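Long-range contact in GlcNAc-alpha-1,4-Gal-releasing endo-beta-galactosidase (Clostridium perfringens, PDB 1UPS), which probably hydrolyses internal beta-galactosidic bonds of glycans as a calcium-containing family 16 glycoside hydrolase, releasing GlcNAc-alpha-1,4-Gal: residues N291-L303 against T408-E420. Sequence-based numbering, arbitrary orientation.
Sequences NYLIRNRQTGKFL and TYWTSQWQLIPVE
The first and last strands of the C-terminal domain, consistent with a ricin-type beta-trefoil, pair antiparallel here and join its two ends: 291-296 runs against 414-419. L293 and I417 exchange two backbone hydrogen bonds, as do R295 and Q415. On the face bearing L293, its CD1 meets V419 CG1 at 3.6 Å, and I417 CD1 reaches F302 CE2. On the other face, Y292 CD1 touches L416 CB and I294 CG2 touches W414 CE3; L303, from the following strand, reaches W414 CZ3 with CD2. The indole NE1 bonds to the carbonyl of I391. N296 ND2 sits over one face of that indole, toward its rim, 3.3 Å from W414 CH2, the amide plane turned 79° from the ring. A chi1 of -169° turns the N296 amide, CG anti to the backbone N, toward W410-T411, where ND2 donates to T411 O at 3.0 Å; OD1 accepts from T299 N in an Asx motif. Beyond the strands, the extended R297 side chain lays its guanidinium flat on W410, planes 6° apart, in a cation-pi stack. D376 pairs with the same guanidinium through a salt bridge to NH1. At the guanidinium edge, R297 NH1 also donates, in the plane of the group, to a lone pair of Q413 OE1, 2.8 Å away.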
loop_
_atom_site.group_PDB
_atom_site.type_symbol
_atom_site.label_atom_id
_atom_site.label_comp_id
_atom_site.label_asym_id
_atom_site.label_seq_id
_atom_site.Cartn_x
_atom_site.Cartn_y
_atom_site.Cartn_z
ATOM N N ASN A 291 -13.838 15.886 10.449
ATOM C CA ASN A 291 -13.484 17.256 10.120
ATOM C C ASN A 291 -12.002 17.436 10.438
ATOM O O ASN A 291 -11.466 16.715 11.296
ATOM C CB ASN A 291 -14.337 18.247 10.917
ATOM C CG ASN A 291 -15.822 18.090 10.645
ATOM O OD1 ASN A 291 -16.227 17.860 9.507
ATOM N ND2 ASN A 291 -16.637 18.186 11.691
ATOM N N TYR A 292 -11.351 18.358 9.734
ATOM C CA TYR A 292 -9.904 18.568 9.894
ATOM C C TYR A 292 -9.532 20.037 9.940
ATOM O O TYR A 292 -10.104 20.865 9.208
ATOM C CB TYR A 292 -9.136 17.955 8.721
ATOM C CG TYR A 292 -9.362 16.489 8.541
ATOM C CD1 TYR A 292 -8.514 15.551 9.148
ATOM C CD2 TYR A 292 -10.411 16.027 7.737
ATOM C CE1 TYR A 292 -8.731 14.162 8.979
ATOM C CE2 TYR A 292 -10.634 14.653 7.564
ATOM C CZ TYR A 292 -9.793 13.735 8.186
ATOM O OH TYR A 292 -10.022 12.387 8.008
ATOM N N LEU A 293 -8.537 20.355 10.773
ATOM C CA LEU A 293 -7.794 21.609 10.609
ATOM C C LEU A 293 -6.642 21.256 9.672
ATOM O O LEU A 293 -6.258 20.082 9.590
ATOM C CB LEU A 293 -7.234 22.097 11.950
ATOM C CG LEU A 293 -8.249 22.426 13.046
ATOM C CD1 LEU A 293 -7.530 22.733 14.357
ATOM C CD2 LEU A 293 -9.120 23.607 12.602
ATOM N N ILE A 294 -6.106 22.243 8.954
ATOM C CA ILE A 294 -4.982 22.009 8.039
ATOM C C ILE A 294 -3.888 23.028 8.335
ATOM O O ILE A 294 -4.085 24.228 8.147
ATOM C CB ILE A 294 -5.434 22.120 6.553
ATOM C CG1 ILE A 294 -6.578 21.137 6.254
ATOM C CG2 ILE A 294 -4.252 21.811 5.624
ATOM C CD1 ILE A 294 -7.169 21.270 4.824
ATOM N N ARG A 295 -2.748 22.536 8.798
ATOM C CA ARG A 295 -1.674 23.400 9.275
ATOM C C ARG A 295 -0.429 23.290 8.392
ATOM O O ARG A 295 -0.019 22.180 8.024
ATOM C CB ARG A 295 -1.321 23.001 10.708
ATOM C CG ARG A 295 -0.346 23.962 11.414
ATOM C CD ARG A 295 0.069 23.494 12.820
ATOM N NE ARG A 295 0.389 24.663 13.643
ATOM C CZ ARG A 295 0.915 24.639 14.871
ATOM N NH1 ARG A 295 1.201 23.488 15.480
ATOM N NH2 ARG A 295 1.165 25.786 15.488
ATOM N N ASN A 296 0.173 24.439 8.085
ATOM C CA ASN A 296 1.421 24.492 7.322
ATOM C C ASN A 296 2.639 24.112 8.163
ATOM O O ASN A 296 2.784 24.565 9.308
ATOM C CB ASN A 296 1.629 25.902 6.749
ATOM C CG ASN A 296 2.760 25.949 5.730
ATOM O OD1 ASN A 296 3.913 26.291 6.057
ATOM N ND2 ASN A 296 2.450 25.558 4.498
ATOM N N ARG A 297 3.519 23.280 7.615
ATOM C CA ARG A 297 4.695 22.867 8.386
ATOM C C ARG A 297 5.669 24.018 8.685
ATOM O O ARG A 297 6.189 24.153 9.813
ATOM C CB ARG A 297 5.438 21.704 7.717
ATOM C CG ARG A 297 6.636 21.207 8.560
ATOM C CD ARG A 297 7.397 20.049 7.907
ATOM N NE ARG A 297 8.388 19.481 8.818
ATOM C CZ ARG A 297 9.176 18.446 8.540
ATOM N NH1 ARG A 297 9.097 17.832 7.362
ATOM N NH2 ARG A 297 10.047 18.010 9.472
ATOM N N GLN A 298 5.926 24.836 7.673
ATOM C CA GLN A 298 6.910 25.913 7.806
ATOM C C GLN A 298 6.409 27.040 8.702
ATOM O O GLN A 298 7.139 27.492 9.602
ATOM C CB GLN A 298 7.334 26.440 6.415
ATOM C CG GLN A 298 8.262 27.686 6.454
ATOM C CD GLN A 298 9.686 27.396 6.873
ATOM O OE1 GLN A 298 9.984 26.317 7.381
ATOM N NE2 GLN A 298 10.588 28.372 6.659
ATOM N N THR A 299 5.169 27.480 8.490
ATOM C CA THR A 299 4.671 28.678 9.184
ATOM C C THR A 299 3.871 28.381 10.436
ATOM O O THR A 299 3.650 29.290 11.245
ATOM C CB THR A 299 3.776 29.542 8.289
ATOM O OG1 THR A 299 2.579 28.808 7.963
ATOM C CG2 THR A 299 4.472 29.865 6.931
ATOM N N GLY A 300 3.409 27.141 10.575
ATOM C CA GLY A 300 2.543 26.773 11.689
ATOM C C GLY A 300 1.136 27.364 11.617
ATOM O O GLY A 300 0.385 27.263 12.599
ATOM N N LYS A 301 0.775 27.992 10.490
ATOM C CA LYS A 301 -0.539 28.627 10.351
ATOM C C LYS A 301 -1.584 27.676 9.754
ATOM O O LYS A 301 -1.242 26.674 9.127
ATOM C CB LYS A 301 -0.466 29.910 9.510
ATOM C CG LYS A 301 0.639 30.891 9.943
ATOM C CD LYS A 301 0.523 31.301 11.428
ATOM C CE LYS A 301 1.557 32.418 11.740
ATOM N NZ LYS A 301 1.716 32.697 13.209
ATOM N N PHE A 302 -2.854 28.014 9.968
ATOM C CA PHE A 302 -3.979 27.171 9.567
ATOM C C PHE A 302 -4.749 27.756 8.387
ATOM O O PHE A 302 -4.905 28.968 8.283
ATOM C CB PHE A 302 -4.924 27.001 10.770
ATOM C CG PHE A 302 -4.368 26.120 11.860
ATOM C CD1 PHE A 302 -3.546 26.650 12.869
ATOM C CD2 PHE A 302 -4.660 24.753 11.875
ATOM C CE1 PHE A 302 -3.036 25.818 13.898
ATOM C CE2 PHE A 302 -4.151 23.909 12.880
ATOM C CZ PHE A 302 -3.334 24.442 13.890
ATOM N N LEU A 303 -5.270 26.883 7.517
ATOM C CA LEU A 303 -6.095 27.310 6.388
ATOM C C LEU A 303 -7.521 27.647 6.793
ATOM O O LEU A 303 -8.153 26.897 7.531
ATOM C CB LEU A 303 -6.173 26.201 5.327
ATOM C CG LEU A 303 -4.839 25.745 4.760
ATOM C CD1 LEU A 303 -5.085 24.760 3.603
ATOM C CD2 LEU A 303 -4.025 26.964 4.316
ATOM N N THR A 408 10.561 18.592 -0.722
ATOM C CA THR A 408 11.253 18.889 0.542
ATOM C C THR A 408 10.980 20.286 1.099
ATOM O O THR A 408 11.440 20.598 2.208
ATOM C CB THR A 408 12.764 18.740 0.356
ATOM O OG1 THR A 408 13.155 19.509 -0.788
ATOM C CG2 THR A 408 13.125 17.304 -0.034
ATOM N N TYR A 409 10.280 21.134 0.341
ATOM C CA TYR A 409 9.960 22.491 0.819
ATOM C C TYR A 409 8.855 22.444 1.876
ATOM O O TYR A 409 7.742 22.021 1.588
ATOM C CB TYR A 409 9.550 23.431 -0.340
ATOM C CG TYR A 409 10.739 24.086 -1.022
ATOM C CD1 TYR A 409 11.898 23.347 -1.313
ATOM C CD2 TYR A 409 10.721 25.438 -1.354
ATOM C CE1 TYR A 409 12.998 23.947 -1.919
ATOM C CE2 TYR A 409 11.823 26.055 -1.964
ATOM C CZ TYR A 409 12.961 25.297 -2.243
ATOM O OH TYR A 409 14.055 25.890 -2.836
ATOM N N TRP A 410 9.163 22.887 3.090
ATOM C CA TRP A 410 8.194 22.798 4.185
ATOM C C TRP A 410 6.951 23.678 3.973
ATOM O O TRP A 410 5.892 23.390 4.527
ATOM C CB TRP A 410 8.849 23.138 5.516
ATOM C CG TRP A 410 9.827 22.119 6.058
ATOM C CD1 TRP A 410 10.381 21.043 5.409
ATOM C CD2 TRP A 410 10.362 22.105 7.379
ATOM N NE1 TRP A 410 11.233 20.369 6.255
ATOM C CE2 TRP A 410 11.235 20.999 7.474
ATOM C CE3 TRP A 410 10.193 22.928 8.506
ATOM C CZ2 TRP A 410 11.929 20.687 8.648
ATOM C CZ3 TRP A 410 10.886 22.616 9.680
ATOM C CH2 TRP A 410 11.741 21.508 9.737
ATOM N N THR A 411 7.052 24.733 3.159
ATOM C CA THR A 411 5.850 25.512 2.826
ATOM C C THR A 411 4.858 24.713 1.982
ATOM O O THR A 411 3.714 25.150 1.801
ATOM C CB THR A 411 6.193 26.790 2.063
ATOM O OG1 THR A 411 6.965 26.443 0.906
ATOM C CG2 THR A 411 7.123 27.704 2.896
ATOM N N SER A 412 5.292 23.576 1.432
ATOM C CA SER A 412 4.377 22.714 0.674
ATOM C C SER A 412 3.906 21.475 1.455
ATOM O O SER A 412 3.244 20.580 0.886
ATOM C CB SER A 412 5.005 22.271 -0.671
ATOM O OG SER A 412 5.981 21.240 -0.489
ATOM N N GLN A 413 4.248 21.419 2.738
ATOM C CA GLN A 413 3.953 20.262 3.573
ATOM C C GLN A 413 2.900 20.654 4.608
ATOM O O GLN A 413 3.003 21.736 5.220
ATOM C CB GLN A 413 5.233 19.766 4.262
ATOM C CG GLN A 413 6.237 19.182 3.282
ATOM C CD GLN A 413 7.452 18.559 3.958
ATOM O OE1 GLN A 413 7.470 18.352 5.179
ATOM N NE2 GLN A 413 8.477 18.243 3.160
ATOM N N TRP A 414 1.900 19.783 4.767
ATOM C CA TRP A 414 0.687 20.084 5.542
ATOM C C TRP A 414 0.357 18.990 6.540
ATOM O O TRP A 414 0.635 17.812 6.306
ATOM C CB TRP A 414 -0.503 20.248 4.591
ATOM C CG TRP A 414 -0.255 21.306 3.595
ATOM C CD1 TRP A 414 0.279 21.145 2.339
ATOM C CD2 TRP A 414 -0.457 22.701 3.770
ATOM N NE1 TRP A 414 0.378 22.362 1.710
ATOM C CE2 TRP A 414 -0.063 23.339 2.569
ATOM C CE3 TRP A 414 -0.971 23.489 4.810
ATOM C CZ2 TRP A 414 -0.150 24.722 2.388
ATOM C CZ3 TRP A 414 -1.059 24.858 4.633
ATOM C CH2 TRP A 414 -0.648 25.465 3.434
ATOM N N GLN A 415 -0.263 19.386 7.653
ATOM C CA GLN A 415 -0.732 18.438 8.651
ATOM C C GLN A 415 -2.253 18.478 8.652
ATOM O O GLN A 415 -2.822 19.531 8.890
ATOM C CB GLN A 415 -0.218 18.890 10.032
ATOM C CG GLN A 415 0.207 17.807 10.939
ATOM C CD GLN A 415 0.694 18.323 12.301
ATOM O OE1 GLN A 415 1.152 19.468 12.436
ATOM N NE2 GLN A 415 0.610 17.466 13.299
ATOM N N LEU A 416 -2.911 17.350 8.382
ATOM C CA LEU A 416 -4.371 17.291 8.562
ATOM C C LEU A 416 -4.660 16.816 9.969
ATOM O O LEU A 416 -4.303 15.682 10.336
ATOM C CB LEU A 416 -5.033 16.366 7.546
ATOM C CG LEU A 416 -5.527 17.168 6.334
ATOM C CD1 LEU A 416 -4.346 17.659 5.535
ATOM C CD2 LEU A 416 -6.471 16.364 5.496
ATOM N N ILE A 417 -5.310 17.677 10.747
ATOM C CA ILE A 417 -5.532 17.423 12.167
ATOM C C ILE A 417 -7.013 17.194 12.430
ATOM O O ILE A 417 -7.804 18.138 12.329
ATOM C CB ILE A 417 -5.015 18.628 12.994
ATOM C CG1 ILE A 417 -3.522 18.846 12.723
ATOM C CG2 ILE A 417 -5.247 18.412 14.492
ATOM C CD1 ILE A 417 -3.021 20.182 13.208
ATOM N N PRO A 418 -7.412 15.962 12.746
ATOM C CA PRO A 418 -8.822 15.687 13.036
ATOM C C PRO A 418 -9.325 16.540 14.209
ATOM O O PRO A 418 -8.630 16.648 15.223
ATOM C CB PRO A 418 -8.816 14.210 13.433
ATOM C CG PRO A 418 -7.599 13.644 12.822
ATOM C CD PRO A 418 -6.591 14.742 12.824
ATOM N N VAL A 419 -10.490 17.153 14.039
ATOM C CA VAL A 419 -11.132 17.944 15.080
ATOM C C VAL A 419 -12.616 17.639 15.090
ATOM O O VAL A 419 -13.174 17.193 14.078
ATOM C CB VAL A 419 -10.949 19.483 14.896
ATOM C CG1 VAL A 419 -9.566 19.926 15.318
ATOM C CG2 VAL A 419 -11.300 19.941 13.455
ATOM N N GLU A 420 -13.256 17.863 16.237
ATOM C CA GLU A 420 -14.715 17.773 16.317
ATOM C C GLU A 420 -15.360 18.772 15.368
ATOM O O GLU A 420 -14.904 19.912 15.293
ATOM C CB GLU A 420 -15.191 18.056 17.725
ATOM C CG GLU A 420 -14.933 16.923 18.681
ATOM C CD GLU A 420 -15.398 17.266 20.082
ATOM O OE1 GLU A 420 -14.766 18.144 20.716
ATOM O OE2 GLU A 420 -16.402 16.670 20.534
ATOM O OXT GLU A 420 -16.326 18.431 14.685
HETATM O O HOH W 1 -13.602 14.634 13.220
#